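Local coordinates for calcium uptake protein 2, mitochondrial (Homo sapiens, PDB 6LB7), which binds calcium through an EF-hand and probably regulates calcium uptake into mitochondria, at residues His247-Leu252 and Gly313-Arg318; Ile187-Phe192 and Glu241-Cys246; Thr92-Pro97 and Glu181-Glu186. All blocks are in the same frame, centred on the assembly; numbering follows the deposited sequence.

Interaction 1 (His247-Leu252 and Gly313-Arg318); sequences HFTTHL and GVLKNR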
# COMPACT_ATOMS: atom_id res chain seq x y z
N HIS B 247 -8.88 6.63 15.26
CA HIS B 247 -8.80 5.38 14.50
C HIS B 247 -8.98 5.63 13.01
O HIS B 247 -8.30 4.99 12.18
CB HIS B 247 -9.87 4.40 14.99
CG HIS B 247 -9.59 3.85 16.35
ND1 HIS B 247 -10.58 3.60 17.28
CD2 HIS B 247 -8.43 3.48 16.94
CE1 HIS B 247 -10.04 3.11 18.38
NE2 HIS B 247 -8.73 3.04 18.20
N PHE B 248 -9.87 6.56 12.64
CA PHE B 248 -10.05 6.91 11.23
C PHE B 248 -8.77 7.48 10.61
O PHE B 248 -8.49 7.25 9.42
CB PHE B 248 -11.23 7.88 11.08
CG PHE B 248 -11.12 8.81 9.88
CD1 PHE B 248 -11.54 8.39 8.63
CD2 PHE B 248 -10.62 10.10 10.02
CE1 PHE B 248 -11.45 9.24 7.52
CE2 PHE B 248 -10.53 10.95 8.92
CZ PHE B 248 -10.95 10.51 7.66
N THR B 249 -7.96 8.21 11.38
CA THR B 249 -6.73 8.74 10.80
C THR B 249 -5.74 7.65 10.41
O THR B 249 -4.82 7.92 9.63
CB THR B 249 -6.04 9.73 11.76
OG1 THR B 249 -5.53 9.01 12.89
CG2 THR B 249 -7.02 10.82 12.22
N THR B 250 -5.88 6.42 10.92
CA THR B 250 -4.96 5.36 10.51
C THR B 250 -5.40 4.66 9.22
O THR B 250 -4.67 3.80 8.72
CB THR B 250 -4.76 4.31 11.62
OG1 THR B 250 -5.98 3.63 11.90
CG2 THR B 250 -4.24 4.96 12.92
N HIS B 251 -6.55 5.05 8.67
CA HIS B 251 -7.05 4.53 7.40
C HIS B 251 -7.02 5.58 6.29
O HIS B 251 -7.88 5.58 5.41
CB HIS B 251 -8.46 3.99 7.56
CG HIS B 251 -8.55 2.84 8.50
ND1 HIS B 251 -8.41 1.53 8.09
CD2 HIS B 251 -8.70 2.80 9.85
CE1 HIS B 251 -8.51 0.74 9.14
NE2 HIS B 251 -8.69 1.48 10.22
N LEU B 252 -6.04 6.48 6.33
CA LEU B 252 -5.98 7.59 5.39
C LEU B 252 -5.67 7.14 3.97
O LEU B 252 -5.98 7.86 3.02
CB LEU B 252 -4.91 8.60 5.79
CG LEU B 252 -5.18 9.42 7.04
CD1 LEU B 252 -4.16 10.55 7.16
CD2 LEU B 252 -6.60 9.94 7.00
N GLY B 313 -4.19 17.13 3.92
CA GLY B 313 -2.90 17.66 4.30
C GLY B 313 -2.73 17.81 5.80
O GLY B 313 -1.70 17.42 6.36
N VAL B 314 -3.74 18.37 6.47
CA VAL B 314 -3.68 18.52 7.93
C VAL B 314 -3.64 17.16 8.62
O VAL B 314 -2.92 16.96 9.60
CB VAL B 314 -4.86 19.39 8.42
CG1 VAL B 314 -4.98 19.36 9.96
CG2 VAL B 314 -4.71 20.84 7.92
N LEU B 315 -4.43 16.20 8.12
CA LEU B 315 -4.41 14.85 8.65
C LEU B 315 -3.02 14.25 8.53
O LEU B 315 -2.54 13.57 9.45
CB LEU B 315 -5.42 13.97 7.91
CG LEU B 315 -6.90 14.23 8.22
CD1 LEU B 315 -7.76 13.17 7.56
CD2 LEU B 315 -7.11 14.23 9.72
N LYS B 316 -2.36 14.47 7.39
CA LYS B 316 -1.00 14.00 7.23
C LYS B 316 -0.04 14.74 8.15
O LYS B 316 0.91 14.14 8.65
CB LYS B 316 -0.57 14.10 5.76
CG LYS B 316 -1.19 13.00 4.88
CD LYS B 316 -0.71 13.08 3.44
CE LYS B 316 -1.74 13.74 2.53
NZ LYS B 316 -1.17 14.76 1.59
N ASN B 317 -0.26 16.04 8.41
CA ASN B 317 0.50 16.69 9.48
C ASN B 317 0.34 15.93 10.80
O ASN B 317 1.32 15.68 11.51
CB ASN B 317 0.07 18.15 9.68
CG ASN B 317 0.26 19.05 8.44
OD1 ASN B 317 -0.50 20.00 8.25
ND2 ASN B 317 1.27 18.76 7.63
N ARG B 318 -0.91 15.58 11.16
CA ARG B 318 -1.15 14.87 12.43
C ARG B 318 -0.36 13.57 12.48
O ARG B 318 0.40 13.33 13.42
CB ARG B 318 -2.63 14.56 12.62
CG ARG B 318 -3.56 15.65 13.19
CD ARG B 318 -3.26 16.10 14.63
NE ARG B 318 -2.60 15.13 15.49
CZ ARG B 318 -2.15 15.39 16.72
NH1 ARG B 318 -2.27 16.60 17.25
NH2 ARG B 318 -1.55 14.43 17.42

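Interaction 2 (Ile187-Phe192 and Glu241-Cys246); sequences IQEMEF and EFKSFC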
# COMPACT_ATOMS: atom_id res chain seq x y z
N ILE B 187 -2.07 6.93 23.91
CA ILE B 187 -1.81 8.22 23.27
C ILE B 187 -3.11 8.99 23.07
O ILE B 187 -3.17 10.21 23.26
CB ILE B 187 -1.09 8.07 21.91
CG1 ILE B 187 0.25 7.33 22.05
CG2 ILE B 187 -0.89 9.48 21.23
CD1 ILE B 187 1.08 7.78 23.20
N GLN B 188 -4.17 8.29 22.62
CA GLN B 188 -5.39 9.06 22.43
C GLN B 188 -5.94 9.55 23.77
O GLN B 188 -6.36 10.71 23.90
CB GLN B 188 -6.45 8.23 21.68
CG GLN B 188 -6.05 7.71 20.28
CD GLN B 188 -6.74 6.41 19.90
OE1 GLN B 188 -7.48 5.88 20.63
NE2 GLN B 188 -6.50 5.90 18.76
N GLU B 189 -5.89 8.77 24.85
CA GLU B 189 -6.42 9.28 26.11
C GLU B 189 -5.58 10.43 26.63
O GLU B 189 -6.11 11.40 27.19
CB GLU B 189 -6.51 8.15 27.14
CG GLU B 189 -7.60 7.12 26.82
CD GLU B 189 -7.65 5.96 27.80
OE1 GLU B 189 -6.80 5.88 28.70
OE2 GLU B 189 -8.57 5.13 27.64
N MET B 190 -4.27 10.34 26.46
CA MET B 190 -3.42 11.41 26.98
C MET B 190 -3.62 12.70 26.18
O MET B 190 -3.73 13.79 26.76
CB MET B 190 -1.98 10.96 26.95
CG MET B 190 -1.05 11.90 27.61
SD MET B 190 0.52 11.06 27.84
CE MET B 190 1.19 12.06 29.15
N GLU B 191 -3.66 12.59 24.85
CA GLU B 191 -3.92 13.77 24.03
C GLU B 191 -5.32 14.33 24.29
O GLU B 191 -5.50 15.55 24.32
CB GLU B 191 -3.74 13.44 22.55
CG GLU B 191 -2.27 13.19 22.20
CD GLU B 191 -2.01 13.14 20.71
OE1 GLU B 191 -2.89 12.67 19.95
OE2 GLU B 191 -0.92 13.60 20.31
N PHE B 192 -6.30 13.47 24.49
CA PHE B 192 -7.64 13.97 24.80
C PHE B 192 -7.61 14.91 26.00
O PHE B 192 -8.13 16.02 25.93
CB PHE B 192 -8.60 12.83 25.08
CG PHE B 192 -10.00 13.29 25.37
CD1 PHE B 192 -10.43 13.50 26.68
CD2 PHE B 192 -10.89 13.53 24.33
CE1 PHE B 192 -11.73 13.93 26.94
CE2 PHE B 192 -12.18 13.95 24.58
CZ PHE B 192 -12.60 14.15 25.88
N GLU B 241 -15.89 9.45 21.07
CA GLU B 241 -15.97 10.08 19.75
C GLU B 241 -14.59 10.50 19.27
O GLU B 241 -14.27 10.40 18.08
CB GLU B 241 -16.93 11.27 19.79
CG GLU B 241 -18.38 10.85 20.07
CD GLU B 241 -19.33 12.02 20.37
OE1 GLU B 241 -18.86 13.11 20.77
OE2 GLU B 241 -20.55 11.83 20.21
N PHE B 242 -13.74 11.00 20.19
CA PHE B 242 -12.39 11.36 19.81
C PHE B 242 -11.61 10.13 19.37
O PHE B 242 -10.91 10.16 18.35
CB PHE B 242 -11.69 12.07 20.98
CG PHE B 242 -10.27 12.44 20.70
CD1 PHE B 242 -9.24 11.79 21.36
CD2 PHE B 242 -9.96 13.46 19.80
CE1 PHE B 242 -7.93 12.14 21.13
CE2 PHE B 242 -8.64 13.82 19.55
CZ PHE B 242 -7.63 13.16 20.22
N LYS B 243 -11.73 9.03 20.12
CA LYS B 243 -11.02 7.80 19.76
C LYS B 243 -11.41 7.32 18.37
O LYS B 243 -10.56 6.85 17.61
CB LYS B 243 -11.28 6.69 20.80
CG LYS B 243 -10.59 6.90 22.13
CD LYS B 243 -10.99 5.81 23.16
CE LYS B 243 -10.17 5.96 24.42
NZ LYS B 243 -10.44 4.95 25.46
N SER B 244 -12.70 7.43 18.02
CA SER B 244 -13.15 6.99 16.70
C SER B 244 -12.49 7.80 15.60
O SER B 244 -12.10 7.25 14.57
CB SER B 244 -14.67 7.10 16.56
OG SER B 244 -15.27 6.30 17.55
N PHE B 245 -12.38 9.12 15.78
CA PHE B 245 -11.67 9.93 14.79
C PHE B 245 -10.22 9.52 14.69
O PHE B 245 -9.67 9.44 13.59
CB PHE B 245 -11.75 11.42 15.10
CG PHE B 245 -11.22 12.26 13.98
CD1 PHE B 245 -12.04 12.61 12.91
CD2 PHE B 245 -9.88 12.68 13.98
CE1 PHE B 245 -11.55 13.37 11.87
CE2 PHE B 245 -9.37 13.44 12.93
CZ PHE B 245 -10.22 13.79 11.86
N CYS B 246 -9.56 9.29 15.84
CA CYS B 246 -8.16 8.91 15.78
C CYS B 246 -7.98 7.59 15.04
O CYS B 246 -7.01 7.41 14.30
CB CYS B 246 -7.54 8.84 17.18
SG CYS B 246 -7.44 10.45 18.01
O HOH W 1 -5.30 5.59 16.31

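Interaction 3 (Thr92-Pro97 and Glu181-Glu186); sequences TILTKP and ENLQTE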
# COMPACT_ATOMS: atom_id res chain seq x y z
N THR B 92 6.22 3.57 14.57
CA THR B 92 5.54 2.95 13.43
C THR B 92 4.20 2.36 13.85
O THR B 92 3.23 2.39 13.08
CB THR B 92 6.41 1.87 12.76
OG1 THR B 92 6.60 0.76 13.64
CG2 THR B 92 7.76 2.42 12.38
N ILE B 93 4.12 1.84 15.08
CA ILE B 93 2.90 1.19 15.52
C ILE B 93 1.76 2.20 15.62
O ILE B 93 0.63 1.91 15.23
CB ILE B 93 3.14 0.46 16.86
CG1 ILE B 93 4.15 -0.67 16.69
CG2 ILE B 93 1.80 -0.02 17.47
CD1 ILE B 93 3.82 -1.69 15.55
N LEU B 94 2.06 3.42 16.11
CA LEU B 94 1.04 4.45 16.28
C LEU B 94 0.33 4.81 14.98
O LEU B 94 -0.81 5.28 15.02
CB LEU B 94 1.67 5.72 16.87
CG LEU B 94 2.09 5.66 18.33
CD1 LEU B 94 2.73 6.98 18.74
CD2 LEU B 94 0.89 5.37 19.21
N THR B 95 0.97 4.59 13.83
CA THR B 95 0.35 4.90 12.54
C THR B 95 -0.46 3.74 11.96
O THR B 95 -1.18 3.95 10.98
CB THR B 95 1.43 5.28 11.50
OG1 THR B 95 2.28 4.15 11.26
CG2 THR B 95 2.27 6.43 12.00
N LYS B 96 -0.38 2.57 12.53
CA LYS B 96 -0.97 1.43 11.84
C LYS B 96 -2.47 1.32 12.12
O LYS B 96 -2.90 1.47 13.26
CB LYS B 96 -0.31 0.12 12.29
CG LYS B 96 1.19 0.07 12.10
CD LYS B 96 1.54 -0.08 10.65
CE LYS B 96 3.00 -0.48 10.47
NZ LYS B 96 3.33 -0.44 9.02
N PRO B 97 -3.26 1.00 11.10
CA PRO B 97 -4.59 0.43 11.36
C PRO B 97 -4.46 -0.87 12.13
O PRO B 97 -3.39 -1.48 12.20
CB PRO B 97 -5.16 0.20 9.96
CG PRO B 97 -3.93 -0.05 9.10
CD PRO B 97 -2.86 0.87 9.69
N GLU B 181 -2.69 -2.18 20.69
CA GLU B 181 -3.97 -1.51 20.90
C GLU B 181 -3.90 -0.55 22.08
O GLU B 181 -4.43 0.56 22.02
CB GLU B 181 -5.08 -2.54 21.15
CG GLU B 181 -5.45 -3.46 19.96
CD GLU B 181 -6.30 -4.67 20.40
OE1 GLU B 181 -6.84 -5.39 19.52
OE2 GLU B 181 -6.40 -4.92 21.63
N ASN B 182 -3.27 -0.99 23.18
CA ASN B 182 -3.22 -0.16 24.37
C ASN B 182 -2.28 1.03 24.20
O ASN B 182 -2.50 2.08 24.82
CB ASN B 182 -2.80 -1.01 25.57
CG ASN B 182 -3.97 -1.84 26.15
OD1 ASN B 182 -5.14 -1.48 25.99
ND2 ASN B 182 -3.65 -2.96 26.81
N LEU B 183 -1.22 0.87 23.41
CA LEU B 183 -0.36 2.01 23.09
C LEU B 183 -1.14 3.09 22.35
O LEU B 183 -1.12 4.27 22.75
CB LEU B 183 0.84 1.54 22.26
CG LEU B 183 1.69 2.64 21.61
CD1 LEU B 183 2.43 3.41 22.70
CD2 LEU B 183 2.65 2.04 20.59
N GLN B 184 -1.85 2.71 21.28
CA GLN B 184 -2.69 3.68 20.57
C GLN B 184 -3.74 4.29 21.50
O GLN B 184 -3.93 5.51 21.52
CB GLN B 184 -3.34 3.03 19.35
CG GLN B 184 -2.37 2.52 18.29
CD GLN B 184 -3.07 2.14 17.01
OE1 GLN B 184 -4.28 1.93 16.99
NE2 GLN B 184 -2.31 2.07 15.91
N THR B 185 -4.43 3.45 22.28
CA THR B 185 -5.41 3.98 23.23
C THR B 185 -4.77 4.97 24.21
O THR B 185 -5.33 6.03 24.50
CB THR B 185 -6.07 2.84 24.00
OG1 THR B 185 -6.71 1.97 23.07
CG2 THR B 185 -7.11 3.38 24.97
N GLU B 186 -3.59 4.63 24.74
CA GLU B 186 -2.96 5.50 25.72
C GLU B 186 -2.62 6.87 25.13
O GLU B 186 -2.87 7.90 25.78
CB GLU B 186 -1.71 4.83 26.30
CG GLU B 186 -0.96 5.73 27.26
CD GLU B 186 -0.18 4.95 28.33
OE1 GLU B 186 0.43 3.91 28.04
OE2 GLU B 186 -0.20 5.40 29.48
O HOH W 2 -5.82 2.55 14.82

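Interaction 1 (His247-Leu252 and Gly313-Arg318)
In the C-terminal half of the chain, helices 288-298 and 308-320 flank a loop with an EF-hand-like sequence, and Leu315 on the second of these helices reaches across to Phe248, Thr249 and Leu252 at the turn between helices 239-249 and 252-264. The closest backbone approach supports a compact junction: Thr249 CA and Leu315 CA lie 6.9 Å apart. Leu315 is shared by all three partners, and its atoms divide them. Leu315 CD1 meets Leu252 CD2 at 3.5 Å, tighter than usual for two methyl groups, and the same CD1 lies 3.8 Å from Phe248 CE2, approaching that ring obliquely. Phe248 can offer CE2 because its CG stands anti to the backbone N (chi1 152°), which swings the ring toward helix 308-320 although the CB itself does not point there. The other methyl, Leu315 CD2, packs more loosely against Thr249 CG2 at 4.2 Å; the hydroxyl of Thr249 is hydrogen-bonded to Cys246 O in its own helix. Phe248 is also held edge-to-face by Phe255, and Leu211 of helix 204-211 covers Leu315 from outside the two segments. Within the turn, His247 O accepts two hydrogen bonds, from Thr250 N and, in the carbonyl plane on a lone pair, from Thr250 OG1 at 2.7 Å. His251 then takes the N-cap position of the next helix, and the CB of Leu252 points toward helix 308-320. The second Leu252 methyl, CD1, rests 3.7 Å from Leu315 CB and ends 4.3 Å from the backbone N of Lys316.

Interaction 2 (Ile187-Phe192 and Glu241-Cys246)
Lys243 and Glu189 form the salt bridge of this contact, with Lys243 NZ donating to Glu189 OE2 at 2.9 Å on the anti lone pair, the one turned away from OE1. Extended beyond CG, the lysine chain carries its ammonium group to the carboxylate, and Glu189 CG lies 3.7 Å from Lys243 CE. Glu189 OE1 has a second cationic partner in Arg74, so the carboxylate is held at both oxygens. A water makes weak bonds to Gln188 NE2 and Cys246 O. Further in, the Gln188 amide meets two side chains of helix 239-249: Gln188 OE1 lies 3.6 Å from Lys243 CG, while Gln188 NE2 is 3.5 Å from Cys246 CB. Phe242 turns the edge of its ring to the backbone, its CE1 being 3.5 Å from Gln188 O, and Cys246 SG sits over one face of the same ring, offset toward the rim. Phe192 slides past Phe242 in the opposite direction; their ring planes are inclined at 54° and Phe192 CD2 sits 3.7 Å from Phe242 CB. Outside the pair, Trp210 meets Phe242 edge-to-face. The short helical segments approach to 10.1 Å between axes and cross at 124°, a steep helix-helix packing in which the long helix 173-196, leading from the N-terminal half of the protein, lies against helix 239-249 of its all-helical C-terminal half.

Interaction 3 (Thr92-Pro97 and Glu181-Glu186)
Gln184, on the long helix 173-196, reaches Ile93 and Lys96 where the chain leaves helix 84-94 on its way to helix 99-108, the entering helix of the calcium-binding EF-hand. From CB, CG is anti to the carbonyl carbon (chi1 -62°), and beyond it the chain is extended (chi2 -169°). Gln184 CG passes 4.4 Å from Leu94 CD2, and Gln184 CD comes within 3.8 Å of Lys96 O. At the tip NE2 spends its two hydrogens on separate carbonyls. Gln184 NE2 donates to Lys96 O at 2.8 Å, with the oxygen lying in the amide plane and a nearly straight N-H angle of 161°, and to Ile93 O at 3.0 Å. Ile93 O also accepts Lys96 N, from the opposite face of its plane. This pair of bonds fixes the rotation of the amide and satisfies two carbonyls of the turn. OE1 accepts a hydrogen bond from a water that also bonds weakly to Lys96 O. Lys96 NZ is hydrogen-bonded to a polar side chain of another protein's chain. Beside the amide, Leu183 crosses both apolar partners at about a right angle: Leu183 CD2 touches Ile93 CG2 at 3.8 Å, and Leu183 CG lies 3.7 Å from Leu94 CD2.

How the interactions relate
From the N terminus, interaction 3 comes first, joining 92-97 to 181-186 and closing a loop that contains the calcium-bound EF-hand and an unmodelled stretch. Interaction 2 then closes the loop from 187-192 to 241-246, which includes helices 204-211 and 220-230, and interaction 1 closes the last, from 247-252 to 313-318. The three follow in series, neither nesting nor crossing. Direct touches complete the chain of contacts: Ile187 packs on Leu94, Glu191 pairs with Arg318, and His251 meets Pro97. Interaction 3 fixes helix 173-196 against helix 84-94, interaction 2 carries it to helix 239-249 of the C-terminal half, and interaction 1 joins elements within that half.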